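Maltose-binding protein MalE1 (Thermotoga maritima, PDB 6DTU) binds maltotetraose and probably delivers malto-oligosaccharides to a membrane transporter. Local coordinates at residues 161-170 with 181-192. Residues are numbered along the deposited sequence; the frame is centred on the assembly and turned at random.
Sequences FIFGYGGYVF and DIGLANEGAIKG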
loop_
_atom_site.group_PDB
_atom_site.type_symbol
_atom_site.label_atom_id
_atom_site.label_comp_id
_atom_site.label_asym_id
_atom_site.label_seq_id
_atom_site.Cartn_x
_atom_site.Cartn_y
_atom_site.Cartn_z
ATOM N N PHE A 161 7.143 5.525 11.259
ATOM C CA PHE A 161 7.626 6.157 12.493
ATOM C C PHE A 161 7.094 5.433 13.720
ATOM O O PHE A 161 7.825 5.197 14.692
ATOM C CB PHE A 161 7.159 7.611 12.584
ATOM C CG PHE A 161 7.664 8.520 11.496
ATOM C CD1 PHE A 161 8.761 8.199 10.708
ATOM C CD2 PHE A 161 7.017 9.725 11.271
ATOM C CE1 PHE A 161 9.191 9.062 9.724
ATOM C CE2 PHE A 161 7.446 10.591 10.289
ATOM C CZ PHE A 161 8.527 10.266 9.506
ATOM N N ILE A 162 5.800 5.121 13.698
ATOM C CA ILE A 162 5.147 4.429 14.804
ATOM C C ILE A 162 5.815 3.081 15.060
ATOM O O ILE A 162 6.145 2.736 16.203
ATOM C CB ILE A 162 3.646 4.289 14.478
ATOM C CG1 ILE A 162 2.983 5.671 14.513
ATOM C CG2 ILE A 162 2.953 3.244 15.382
ATOM C CD1 ILE A 162 1.603 5.694 13.934
ATOM N N PHE A 163 5.996 2.281 14.001
ATOM C CA PHE A 163 6.588 0.965 14.174
ATOM C C PHE A 163 8.078 1.042 14.453
ATOM O O PHE A 163 8.607 0.216 15.208
ATOM C CB PHE A 163 6.328 0.102 12.941
ATOM C CG PHE A 163 4.857 -0.124 12.643
ATOM C CD1 PHE A 163 3.898 -0.079 13.642
ATOM C CD2 PHE A 163 4.447 -0.390 11.351
ATOM C CE1 PHE A 163 2.563 -0.283 13.348
ATOM C CE2 PHE A 163 3.138 -0.611 11.051
ATOM C CZ PHE A 163 2.178 -0.554 12.054
ATOM N N GLY A 164 8.771 2.015 13.872
ATOM C CA GLY A 164 10.201 2.117 14.117
ATOM C C GLY A 164 10.524 2.262 15.592
ATOM O O GLY A 164 11.497 1.686 16.087
ATOM N N TYR A 165 9.690 2.986 16.328
ATOM C CA TYR A 165 9.952 3.190 17.744
ATOM C C TYR A 165 9.341 2.107 18.632
ATOM O O TYR A 165 9.512 2.162 19.853
ATOM C CB TYR A 165 9.475 4.583 18.177
ATOM C CG TYR A 165 10.445 5.708 17.877
ATOM C CD1 TYR A 165 11.691 5.751 18.490
ATOM C CD2 TYR A 165 10.107 6.738 17.009
ATOM C CE1 TYR A 165 12.582 6.779 18.236
ATOM C CE2 TYR A 165 10.995 7.778 16.746
ATOM C CZ TYR A 165 12.232 7.786 17.367
ATOM O OH TYR A 165 13.140 8.793 17.125
ATOM N N GLY A 166 8.630 1.128 18.066
ATOM C CA GLY A 166 8.106 0.034 18.864
ATOM C C GLY A 166 6.601 -0.032 18.986
ATOM O O GLY A 166 6.098 -0.870 19.745
ATOM N N GLY A 167 5.861 0.841 18.315
ATOM C CA GLY A 167 4.428 0.656 18.228
ATOM C C GLY A 167 4.094 -0.577 17.418
ATOM O O GLY A 167 4.935 -1.115 16.707
ATOM N N TYR A 168 2.860 -1.056 17.553
ATOM C CA TYR A 168 2.403 -2.202 16.762
ATOM C C TYR A 168 0.886 -2.145 16.667
ATOM O O TYR A 168 0.231 -1.493 17.478
ATOM C CB TYR A 168 2.900 -3.543 17.328
ATOM C CG TYR A 168 2.526 -3.797 18.777
ATOM C CD1 TYR A 168 1.282 -4.323 19.114
ATOM C CD2 TYR A 168 3.414 -3.516 19.806
ATOM C CE1 TYR A 168 0.931 -4.559 20.445
ATOM C CE2 TYR A 168 3.067 -3.749 21.130
ATOM C CZ TYR A 168 1.831 -4.263 21.441
ATOM O OH TYR A 168 1.506 -4.480 22.757
ATOM N N VAL A 169 0.332 -2.814 15.650
ATOM C CA VAL A 169 -1.122 -2.869 15.508
ATOM C C VAL A 169 -1.664 -3.891 16.498
ATOM O O VAL A 169 -2.203 -3.526 17.546
ATOM C CB VAL A 169 -1.563 -3.190 14.063
ATOM C CG1 VAL A 169 -3.098 -3.111 13.946
ATOM C CG2 VAL A 169 -0.896 -2.235 13.086
ATOM N N PHE A 170 -1.501 -5.172 16.182
ATOM C CA PHE A 170 -1.885 -6.274 17.044
ATOM C C PHE A 170 -0.611 -7.009 17.436
ATOM O O PHE A 170 0.263 -7.246 16.590
ATOM C CB PHE A 170 -2.820 -7.235 16.280
ATOM C CG PHE A 170 -4.075 -6.575 15.725
ATOM C CD1 PHE A 170 -4.901 -5.836 16.540
ATOM C CD2 PHE A 170 -4.423 -6.718 14.389
ATOM C CE1 PHE A 170 -6.060 -5.240 16.038
ATOM C CE2 PHE A 170 -5.571 -6.110 13.868
ATOM C CZ PHE A 170 -6.391 -5.375 14.689
ATOM N N ASP A 181 -4.630 -7.101 22.014
ATOM C CA ASP A 181 -3.432 -6.418 22.488
ATOM C C ASP A 181 -3.027 -5.446 21.391
ATOM O O ASP A 181 -2.346 -5.818 20.436
ATOM C CB ASP A 181 -2.338 -7.428 22.829
ATOM C CG ASP A 181 -1.064 -6.775 23.352
ATOM O OD1 ASP A 181 -0.855 -5.563 23.157
ATOM O OD2 ASP A 181 -0.254 -7.490 23.960
ATOM N N ILE A 182 -3.447 -4.196 21.541
ATOM C CA ILE A 182 -3.227 -3.166 20.534
ATOM C C ILE A 182 -2.095 -2.259 21.001
ATOM O O ILE A 182 -2.080 -1.827 22.157
ATOM C CB ILE A 182 -4.524 -2.384 20.267
ATOM C CG1 ILE A 182 -5.599 -3.327 19.727
ATOM C CG2 ILE A 182 -4.295 -1.256 19.270
ATOM C CD1 ILE A 182 -6.934 -2.636 19.519
ATOM N N GLY A 183 -1.132 -1.975 20.111
ATOM C CA GLY A 183 0.026 -1.194 20.521
ATOM C C GLY A 183 0.168 0.163 19.859
ATOM O O GLY A 183 1.268 0.726 19.771
ATOM N N LEU A 184 -0.941 0.725 19.415
ATOM C CA LEU A 184 -0.913 1.989 18.702
ATOM C C LEU A 184 -0.955 3.197 19.626
ATOM O O LEU A 184 -1.052 4.328 19.138
ATOM C CB LEU A 184 -2.057 2.037 17.686
ATOM C CG LEU A 184 -1.925 0.954 16.624
ATOM C CD1 LEU A 184 -3.198 0.922 15.800
ATOM C CD2 LEU A 184 -0.726 1.216 15.738
ATOM N N ALA A 185 -0.932 2.982 20.946
ATOM C CA ALA A 185 -0.783 4.068 21.908
ATOM C C ALA A 185 0.248 3.724 22.975
ATOM O O ALA A 185 0.211 4.302 24.065
ATOM C CB ALA A 185 -2.110 4.462 22.560
ATOM N N ASN A 186 1.148 2.784 22.694
ATOM C CA ASN A 186 2.235 2.518 23.622
ATOM C C ASN A 186 3.286 3.622 23.503
ATOM O O ASN A 186 3.158 4.549 22.703
ATOM C CB ASN A 186 2.760 1.083 23.484
ATOM C CG ASN A 186 3.525 0.828 22.193
ATOM O OD1 ASN A 186 3.920 1.748 21.468
ATOM N ND2 ASN A 186 3.759 -0.446 21.913
ATOM N N GLU A 187 4.340 3.542 24.310
ATOM C CA GLU A 187 5.288 4.651 24.320
ATOM C C GLU A 187 6.030 4.779 22.996
ATOM O O GLU A 187 6.397 5.890 22.600
ATOM C CB GLU A 187 6.222 4.570 25.532
ATOM C CG GLU A 187 5.497 4.682 26.881
ATOM C CD GLU A 187 4.657 5.954 27.028
ATOM O OE1 GLU A 187 5.175 7.068 26.770
ATOM O OE2 GLU A 187 3.470 5.837 27.410
ATOM N N GLY A 188 6.222 3.675 22.276
ATOM C CA GLY A 188 6.829 3.769 20.962
ATOM C C GLY A 188 5.932 4.466 19.960
ATOM O O GLY A 188 6.398 5.288 19.168
ATOM N N ALA A 189 4.637 4.136 19.963
ATOM C CA ALA A 189 3.721 4.819 19.064
ATOM C C ALA A 189 3.704 6.305 19.361
ATOM O O ALA A 189 3.681 7.137 18.446
ATOM C CB ALA A 189 2.314 4.245 19.225
ATOM N N ILE A 190 3.734 6.650 20.648
ATOM C CA ILE A 190 3.712 8.049 21.048
ATOM C C ILE A 190 4.959 8.766 20.563
ATOM O O ILE A 190 4.879 9.878 20.034
ATOM C CB ILE A 190 3.522 8.159 22.568
ATOM C CG1 ILE A 190 2.098 7.737 22.923
ATOM C CG2 ILE A 190 3.841 9.578 23.047
ATOM C CD1 ILE A 190 1.840 7.558 24.420
ATOM N N LYS A 191 6.124 8.125 20.695
ATOM C CA LYS A 191 7.362 8.741 20.228
ATOM C C LYS A 191 7.352 8.918 18.710
ATOM O O LYS A 191 7.812 9.946 18.190
ATOM C CB LYS A 191 8.555 7.889 20.665
ATOM C CG LYS A 191 9.896 8.588 20.518
ATOM C CD LYS A 191 10.964 7.932 21.387
ATOM C CE LYS A 191 12.234 8.788 21.428
ATOM N NZ LYS A 191 13.402 7.970 21.854
ATOM N N GLY A 192 6.792 7.945 17.991
ATOM C CA GLY A 192 6.705 8.060 16.544
ATOM C C GLY A 192 5.767 9.162 16.090
ATOM O O GLY A 192 6.058 9.886 15.137
HETATM O O HOH W 1 1.967 -2.254 23.950
#
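An antiparallel strand pairing, in which Tyr168 meets Gly183, is joined here to the packing of the end of helix 155-164 on the start of helix 187-201. Phe170 and Ile182 form a non-hydrogen-bonded pair of the two strands, and Gly183 N donates to Val169 O (3.2 Å). Tyr168 lays its ring over Gly183, whose CA stands 3.6 Å from the ring centroid, and its OH donates to Asp181 OD1 (2.6 Å) on the syn side of the carboxylate; a water links the same OH to Asn186 ND2. A phenylalanine in place of Tyr168 would probably keep the ring over Gly183 but leave Asp181 and the water without their hydroxyl partner. Asn186, the N-cap of helix 187-201, accepts from Ala189 N at OD1 (2.9 Å), while its ND2 reaches back to Gly166 O (3.2 Å), joining this cap to the Schellman motif that ends helix 155-164. Gly188 and Gly192 let the helices approach closely, with Gly192 CA 4.3 Å from Ile162 CA. Beside them, chi1 of -167° swings Lys191 CG away from the backbone N, and the extended chain runs over one face of Tyr165, CG 3.7 Å from the ring centroid; Glu252 takes a salt bridge from Lys191 NZ and a hydrogen bond from Tyr165 OH. Leu184 and Ile162 both touch Phe155 at the start of helix 155-164, and Ile182 rests on helix 358-374.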